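Local coordinates for protein pseudoazurin (Methylobacterium extorquens, PDB 1PMY) that binds one copper ion and probably carries electrons as a small periplasmic blue copper protein, at residues A[15-27]-A[81-93]. Sequence-based numbering, arbitrary orientation.
Sequences MMVFDPALVRLKP and HYMMGMVALVVVG. With CU (copper (II) ion), chain B.
Leu22 to Leu25 pairs in parallel with Leu89 to Val92 through five backbone hydrogen bonds. They run from Leu89 N to Ala21 O (2.7 Å) as far as Gly93 N to Leu25 O. Before the break at Pro20 and Ala21, a water bridges the two segments, accepting from Phe18 N and donating to Val87 O.

Apolar packing follows the two faces of the sheet. Arg24 CG lies alongside Val91 CG2 at 3.6 Å, and the guanidinium of Arg24 hydrogen-bonds through NH2 to Gln121 O. On the other face, Leu25 CD1 meets Val90 CG1.

Sulfur and methyl contacts with rings gather near the copper. Met16 CG, beside the backbone N (chi1 -42°), touches Met84 CE. The bend at chi2 then carries Met16 SD over the centre of the His81 ring, 3.8 Å from the centroid. Met86 extends from a CG anti to its backbone N (chi1 -163°) and sets CE over the Phe18 ring, 4.1 Å from the centroid. A leucine replacing Phe18 would probably leave the Met86 methyl without its aromatic floor and freer to shift.

His81 ND1 (2.0 Å) and Met86 SD (2.7 Å) bind copper, with His40 and Cys78 completing the type 1 site of the cupredoxin fold.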
ATOM      1  N   MET A  15     -15.476  -2.912   3.005  1.00 17.15           N
ATOM      2  CA  MET A  15     -14.878  -4.023   3.689  1.00 15.71           C
ATOM      3  C   MET A  15     -13.403  -4.245   3.305  1.00 14.55           C
ATOM      4  O   MET A  15     -13.053  -4.128   2.130  1.00 14.15           O
ATOM      5  CB  MET A  15     -15.583  -5.354   3.598  1.00 17.75           C
ATOM      6  CG  MET A  15     -17.076  -5.303   3.641  1.00 20.20           C
ATOM      7  SD  MET A  15     -17.675  -4.268   4.997  1.00 22.45           S
ATOM      8  CE  MET A  15     -17.173  -5.189   6.447  1.00 21.76           C
ATOM      9  N   MET A  16     -12.604  -4.557   4.289  1.00 13.59           N
ATOM     10  CA  MET A  16     -11.172  -4.913   4.127  1.00 13.27           C
ATOM     11  C   MET A  16     -10.390  -3.768   3.488  1.00 12.67           C
ATOM     12  O   MET A  16     -10.070  -3.840   2.257  1.00 11.65           O
ATOM     13  CB  MET A  16     -11.002  -6.209   3.408  1.00 13.67           C
ATOM     14  CG  MET A  16     -11.925  -7.322   3.776  1.00 14.36           C
ATOM     15  SD  MET A  16     -11.586  -7.652   5.557  1.00 15.25           S
ATOM     16  CE  MET A  16     -12.722  -8.979   5.821  1.00 15.81           C
ATOM     17  N   VAL A  17     -10.093  -2.753   4.248  1.00 11.85           N
ATOM     18  CA  VAL A  17      -9.403  -1.566   3.840  1.00 11.75           C
ATOM     19  C   VAL A  17      -8.231  -1.109   4.788  1.00 11.18           C
ATOM     20  O   VAL A  17      -8.159  -1.502   5.950  1.00 10.28           O
ATOM     21  CB  VAL A  17     -10.380  -0.365   3.694  1.00 12.25           C
ATOM     22  CG1 VAL A  17     -11.595  -0.693   2.816  1.00 12.10           C
ATOM     23  CG2 VAL A  17     -10.878   0.076   5.060  1.00 12.26           C
ATOM     24  N   PHE A  18      -7.343  -0.370   4.154  1.00 10.08           N
ATOM     25  CA  PHE A  18      -6.242   0.285   4.818  1.00 10.98           C
ATOM     26  C   PHE A  18      -6.799   1.725   4.965  1.00 11.89           C
ATOM     27  O   PHE A  18      -7.409   2.204   4.000  1.00 12.02           O
ATOM     28  CB  PHE A  18      -4.916   0.286   4.066  1.00 10.79           C
ATOM     29  CG  PHE A  18      -4.185  -1.016   4.035  1.00 10.92           C
ATOM     30  CD1 PHE A  18      -3.385  -1.503   5.072  1.00 11.57           C
ATOM     31  CD2 PHE A  18      -4.201  -1.713   2.814  1.00 10.93           C
ATOM     32  CE1 PHE A  18      -2.679  -2.716   4.911  1.00 10.51           C
ATOM     33  CE2 PHE A  18      -3.531  -2.936   2.679  1.00 11.52           C
ATOM     34  CZ  PHE A  18      -2.808  -3.473   3.708  1.00 11.38           C
ATOM     35  N   ASP A  19      -6.465   2.328   6.098  1.00 12.21           N
ATOM     36  CA  ASP A  19      -6.971   3.772   6.202  1.00 13.99           C
ATOM     37  C   ASP A  19      -5.820   4.579   6.806  1.00 13.49           C
ATOM     38  O   ASP A  19      -5.539   4.313   8.006  1.00 14.33           O
ATOM     39  CB  ASP A  19      -8.215   3.781   7.108  1.00 15.24           C
ATOM     40  CG  ASP A  19      -8.769   5.209   7.276  1.00 16.42           C
ATOM     41  OD1 ASP A  19      -8.399   6.100   6.482  1.00 17.31           O
ATOM     42  OD2 ASP A  19      -9.630   5.415   8.152  1.00 17.57           O
ATOM     43  N   PRO A  20      -5.258   5.491   6.073  1.00 13.12           N
ATOM     44  CA  PRO A  20      -5.543   5.853   4.723  1.00 12.82           C
ATOM     45  C   PRO A  20      -4.988   4.812   3.681  1.00 13.03           C
ATOM     46  O   PRO A  20      -4.101   4.123   4.087  1.00 12.96           O
ATOM     47  CB  PRO A  20      -4.832   7.186   4.546  1.00 13.59           C
ATOM     48  CG  PRO A  20      -3.625   7.072   5.409  1.00 13.51           C
ATOM     49  CD  PRO A  20      -4.193   6.349   6.665  1.00 13.96           C
ATOM     50  N   ALA A  21      -5.662   4.860   2.539  1.00 12.55           N
ATOM     51  CA  ALA A  21      -5.269   3.913   1.457  1.00 12.70           C
ATOM     52  C   ALA A  21      -4.219   4.547   0.567  1.00 12.15           C
ATOM     53  O   ALA A  21      -3.484   3.828  -0.217  1.00 11.40           O
ATOM     54  CB  ALA A  21      -6.551   3.534   0.715  1.00 12.40           C
ATOM     55  N   LEU A  22      -4.037   5.849   0.645  1.00 11.61           N
ATOM     56  CA  LEU A  22      -3.047   6.644  -0.090  1.00 11.31           C
ATOM     57  C   LEU A  22      -2.206   7.479   0.902  1.00 11.55           C
ATOM     58  O   LEU A  22      -2.768   8.232   1.701  1.00 11.50           O
ATOM     59  CB  LEU A  22      -3.739   7.411  -1.227  1.00 11.57           C
ATOM     60  CG  LEU A  22      -2.770   8.423  -1.899  1.00 12.35           C
ATOM     61  CD1 LEU A  22      -1.709   7.739  -2.678  1.00 12.62           C
ATOM     62  CD2 LEU A  22      -3.587   9.408  -2.695  1.00 12.48           C
ATOM     63  N   VAL A  23      -0.927   7.197   0.893  1.00 11.34           N
ATOM     64  CA  VAL A  23       0.059   7.812   1.754  1.00 12.28           C
ATOM     65  C   VAL A  23       1.154   8.538   0.971  1.00 12.98           C
ATOM     66  O   VAL A  23       1.864   7.890   0.176  1.00 12.85           O
ATOM     67  CB  VAL A  23       0.730   6.722   2.694  1.00 12.23           C
ATOM     68  CG1 VAL A  23       1.622   7.474   3.701  1.00 12.80           C
ATOM     69  CG2 VAL A  23      -0.355   5.981   3.509  1.00 13.45           C
ATOM     70  N   ARG A  24       1.379   9.793   1.305  1.00 14.07           N
ATOM     71  CA  ARG A  24       2.472  10.612   0.699  1.00 14.39           C
ATOM     72  C   ARG A  24       3.608  10.720   1.694  1.00 14.09           C
ATOM     73  O   ARG A  24       3.292  11.181   2.813  1.00 14.54           O
ATOM     74  CB  ARG A  24       1.954  11.916   0.165  1.00 16.32           C
ATOM     75  CG  ARG A  24       0.833  11.791  -0.868  1.00 18.81           C
ATOM     76  CD  ARG A  24       0.291  13.141  -1.281  1.00 21.64           C
ATOM     77  NE  ARG A  24      -1.156  13.041  -1.671  1.00 23.48           N
ATOM     78  CZ  ARG A  24      -1.555  13.016  -2.938  1.00 24.49           C
ATOM     79  NH1 ARG A  24      -0.693  13.154  -3.944  1.00 24.48           N
ATOM     80  NH2 ARG A  24      -2.851  12.818  -3.249  1.00 25.25           N
ATOM     81  N   LEU A  25       4.804  10.312   1.434  1.00 13.17           N
ATOM     82  CA  LEU A  25       5.939  10.304   2.364  1.00 13.48           C
ATOM     83  C   LEU A  25       7.147  10.952   1.671  1.00 14.17           C
ATOM     84  O   LEU A  25       7.212  11.041   0.468  1.00 13.30           O
ATOM     85  CB  LEU A  25       6.385   8.815   2.565  1.00 13.77           C
ATOM     86  CG  LEU A  25       5.414   7.891   3.294  1.00 13.95           C
ATOM     87  CD1 LEU A  25       6.103   6.555   3.584  1.00 13.52           C
ATOM     88  CD2 LEU A  25       5.004   8.492   4.614  1.00 14.51           C
ATOM     89  N   LYS A  26       8.116  11.239   2.525  1.00 13.18           N
ATOM     90  CA  LYS A  26       9.416  11.747   2.117  1.00 14.57           C
ATOM     91  C   LYS A  26      10.384  10.591   2.364  1.00 14.22           C
ATOM     92  O   LYS A  26      10.043   9.723   3.179  1.00 13.81           O
ATOM     93  CB  LYS A  26       9.898  12.906   3.015  1.00 16.05           C
ATOM     94  CG  LYS A  26       8.995  14.147   2.762  1.00 18.45           C
ATOM     95  CD  LYS A  26       9.909  15.352   2.542  1.00 20.80           C
ATOM     96  CE  LYS A  26      10.812  15.192   1.274  1.00 21.81           C
ATOM     97  NZ  LYS A  26      12.001  16.110   1.511  1.00 22.36           N
ATOM     98  N   PRO A  27      11.486  10.609   1.641  1.00 13.99           N
ATOM     99  CA  PRO A  27      12.502   9.557   1.838  1.00 14.42           C
ATOM    100  C   PRO A  27      12.933   9.626   3.313  1.00 13.58           C
ATOM    101  O   PRO A  27      13.149  10.717   3.885  1.00 13.69           O
ATOM    102  CB  PRO A  27      13.600   9.937   0.841  1.00 14.98           C
ATOM    103  CG  PRO A  27      13.150  11.092   0.072  1.00 14.50           C
ATOM    104  CD  PRO A  27      11.911  11.645   0.696  1.00 14.24           C
ATOM    105  N   HIS A  81      -6.565 -10.781   2.088  1.00  8.99           N
ATOM    106  CA  HIS A  81      -7.719 -10.082   1.497  1.00  8.86           C
ATOM    107  C   HIS A  81      -7.460  -9.378   0.187  1.00  8.62           C
ATOM    108  O   HIS A  81      -8.122  -8.362  -0.135  1.00  9.71           O
ATOM    109  CB  HIS A  81      -8.368  -9.030   2.514  1.00  9.36           C
ATOM    110  CG  HIS A  81      -8.611  -9.687   3.819  1.00  9.74           C
ATOM    111  ND1 HIS A  81      -8.086  -9.216   5.023  1.00 10.94           N
ATOM    112  CD2 HIS A  81      -9.366 -10.787   4.096  1.00 10.25           C
ATOM    113  CE1 HIS A  81      -8.542 -10.053   5.995  1.00 10.28           C
ATOM    114  NE2 HIS A  81      -9.312 -10.947   5.486  1.00 11.16           N
ATOM    115  N   TYR A  82      -6.464  -9.804  -0.590  1.00  8.86           N
ATOM    116  CA  TYR A  82      -6.188  -9.136  -1.905  1.00  8.55           C
ATOM    117  C   TYR A  82      -7.362  -9.240  -2.882  1.00  9.95           C
ATOM    118  O   TYR A  82      -7.749  -8.204  -3.440  1.00 11.31           O
ATOM    119  CB  TYR A  82      -4.845  -9.711  -2.401  1.00  7.97           C
ATOM    120  CG  TYR A  82      -4.545  -9.254  -3.830  1.00  8.51           C
ATOM    121  CD1 TYR A  82      -4.339  -7.943  -4.211  1.00  8.36           C
ATOM    122  CD2 TYR A  82      -4.672 -10.224  -4.843  1.00  8.86           C
ATOM    123  CE1 TYR A  82      -4.100  -7.590  -5.556  1.00  8.87           C
ATOM    124  CE2 TYR A  82      -4.519  -9.876  -6.201  1.00  8.80           C
ATOM    125  CZ  TYR A  82      -4.127  -8.601  -6.537  1.00  9.05           C
ATOM    126  OH  TYR A  82      -4.091  -8.282  -7.883  1.00  7.44           O
ATOM    127  N   MET A  83      -7.993 -10.401  -2.955  1.00 11.68           N
ATOM    128  CA  MET A  83      -9.125 -10.680  -3.838  1.00 14.24           C
ATOM    129  C   MET A  83     -10.333  -9.812  -3.464  1.00 14.72           C
ATOM    130  O   MET A  83     -11.208  -9.473  -4.246  1.00 15.21           O
ATOM    131  CB  MET A  83      -9.499 -12.175  -3.842  1.00 16.39           C
ATOM    132  CG  MET A  83      -8.626 -13.035  -4.662  1.00 19.05           C
ATOM    133  SD  MET A  83      -8.575 -12.563  -6.383  1.00 22.50           S
ATOM    134  CE  MET A  83     -10.235 -12.716  -7.040  1.00 22.02           C
ATOM    135  N   MET A  84     -10.384  -9.386  -2.190  1.00 13.75           N
ATOM    136  CA  MET A  84     -11.333  -8.490  -1.597  1.00 14.11           C
ATOM    137  C   MET A  84     -10.935  -7.016  -1.713  1.00 13.47           C
ATOM    138  O   MET A  84     -11.646  -6.185  -1.200  1.00 13.45           O
ATOM    139  CB  MET A  84     -11.576  -8.855  -0.104  1.00 16.15           C
ATOM    140  CG  MET A  84     -12.493 -10.095  -0.109  1.00 18.40           C
ATOM    141  SD  MET A  84     -12.781 -10.500   1.677  1.00 21.67           S
ATOM    142  CE  MET A  84     -14.164  -9.289   1.955  1.00 20.91           C
ATOM    143  N   GLY A  85      -9.888  -6.677  -2.452  1.00 11.97           N
ATOM    144  CA  GLY A  85      -9.497  -5.313  -2.697  1.00 11.61           C
ATOM    145  C   GLY A  85      -8.750  -4.620  -1.565  1.00 10.59           C
ATOM    146  O   GLY A  85      -8.705  -3.362  -1.622  1.00 11.04           O
ATOM    147  N   MET A  86      -8.138  -5.378  -0.653  1.00  9.86           N
ATOM    148  CA  MET A  86      -7.412  -4.618   0.449  1.00  9.12           C
ATOM    149  C   MET A  86      -6.007  -4.277  -0.031  1.00  8.52           C
ATOM    150  O   MET A  86      -5.095  -5.139   0.001  1.00  9.92           O
ATOM    151  CB  MET A  86      -7.357  -5.525   1.699  1.00  9.30           C
ATOM    152  CG  MET A  86      -7.024  -4.576   2.878  1.00  9.60           C
ATOM    153  SD  MET A  86      -7.404  -5.471   4.456  1.00  9.33           S
ATOM    154  CE  MET A  86      -6.434  -4.406   5.572  1.00  8.68           C
ATOM    155  N   VAL A  87      -5.827  -3.088  -0.533  1.00  8.88           N
ATOM    156  CA  VAL A  87      -4.622  -2.531  -1.131  1.00  9.95           C
ATOM    157  C   VAL A  87      -4.368  -1.098  -0.690  1.00  9.85           C
ATOM    158  O   VAL A  87      -5.343  -0.406  -0.336  1.00 10.30           O
ATOM    159  CB  VAL A  87      -4.687  -2.667  -2.706  1.00  9.75           C
ATOM    160  CG1 VAL A  87      -4.620  -4.132  -3.106  1.00  9.80           C
ATOM    161  CG2 VAL A  87      -5.967  -2.001  -3.239  1.00  9.49           C
ATOM    162  N   ALA A  88      -3.173  -0.652  -0.775  1.00 10.13           N
ATOM    163  CA  ALA A  88      -2.779   0.710  -0.470  1.00  9.36           C
ATOM    164  C   ALA A  88      -1.654   1.104  -1.492  1.00 10.24           C
ATOM    165  O   ALA A  88      -0.882   0.258  -1.968  1.00 10.99           O
ATOM    166  CB  ALA A  88      -2.162   0.759   0.929  1.00  8.88           C
ATOM    167  N   LEU A  89      -1.583   2.418  -1.595  1.00 11.12           N
ATOM    168  CA  LEU A  89      -0.547   3.018  -2.491  1.00 11.48           C
ATOM    169  C   LEU A  89       0.278   4.026  -1.675  1.00 10.55           C
ATOM    170  O   LEU A  89      -0.347   4.880  -0.968  1.00 10.09           O
ATOM    171  CB  LEU A  89      -1.324   3.581  -3.668  1.00 12.85           C
ATOM    172  CG  LEU A  89      -0.547   4.139  -4.811  1.00 14.40           C
ATOM    173  CD1 LEU A  89       0.071   2.954  -5.579  1.00 14.53           C
ATOM    174  CD2 LEU A  89      -1.581   4.820  -5.763  1.00 14.29           C
ATOM    175  N   VAL A  90       1.558   3.878  -1.780  1.00 10.33           N
ATOM    176  CA  VAL A  90       2.576   4.692  -1.098  1.00 10.02           C
ATOM    177  C   VAL A  90       3.403   5.462  -2.112  1.00  9.64           C
ATOM    178  O   VAL A  90       4.010   4.813  -2.981  1.00  8.48           O
ATOM    179  CB  VAL A  90       3.464   3.875  -0.109  1.00 10.09           C
ATOM    180  CG1 VAL A  90       4.483   4.729   0.595  1.00  9.54           C
ATOM    181  CG2 VAL A  90       2.528   3.115   0.840  1.00  9.54           C
ATOM    182  N   VAL A  91       3.457   6.780  -1.944  1.00  9.53           N
ATOM    183  CA  VAL A  91       4.275   7.627  -2.856  1.00 10.75           C
ATOM    184  C   VAL A  91       5.339   8.262  -1.979  1.00 10.32           C
ATOM    185  O   VAL A  91       5.104   8.842  -0.947  1.00 10.96           O
ATOM    186  CB  VAL A  91       3.534   8.556  -3.767  1.00 11.64           C
ATOM    187  CG1 VAL A  91       2.402   7.700  -4.514  1.00 12.75           C
ATOM    188  CG2 VAL A  91       2.638   9.575  -3.086  1.00 13.09           C
ATOM    189  N   VAL A  92       6.587   8.026  -2.419  1.00  9.94           N
ATOM    190  CA  VAL A  92       7.752   8.476  -1.677  1.00  9.89           C
ATOM    191  C   VAL A  92       8.481   9.539  -2.499  1.00 10.50           C
ATOM    192  O   VAL A  92       9.007   9.146  -3.573  1.00  9.46           O
ATOM    193  CB  VAL A  92       8.689   7.289  -1.318  1.00  9.72           C
ATOM    194  CG1 VAL A  92       9.931   7.748  -0.511  1.00  8.70           C
ATOM    195  CG2 VAL A  92       7.946   6.237  -0.519  1.00  9.20           C
ATOM    196  N   GLY A  93       8.715  10.697  -1.925  1.00 11.09           N
ATOM    197  CA  GLY A  93       9.535  11.707  -2.687  1.00 10.57           C
ATOM    198  C   GLY A  93       8.824  12.079  -3.977  1.00 10.51           C
ATOM    199  O   GLY A  93       7.623  11.976  -4.075  1.00 10.25           O
TER
HETATM  200 CU    CU B 124      -6.687  -7.869   5.345  1.00 12.48          CU
HETATM  201  O   HOH W   1      -7.643  -0.449   1.125  1.00 12.57           O
HETATM  202  O   HOH W   2       5.713  12.313  -1.889  1.00 26.30           O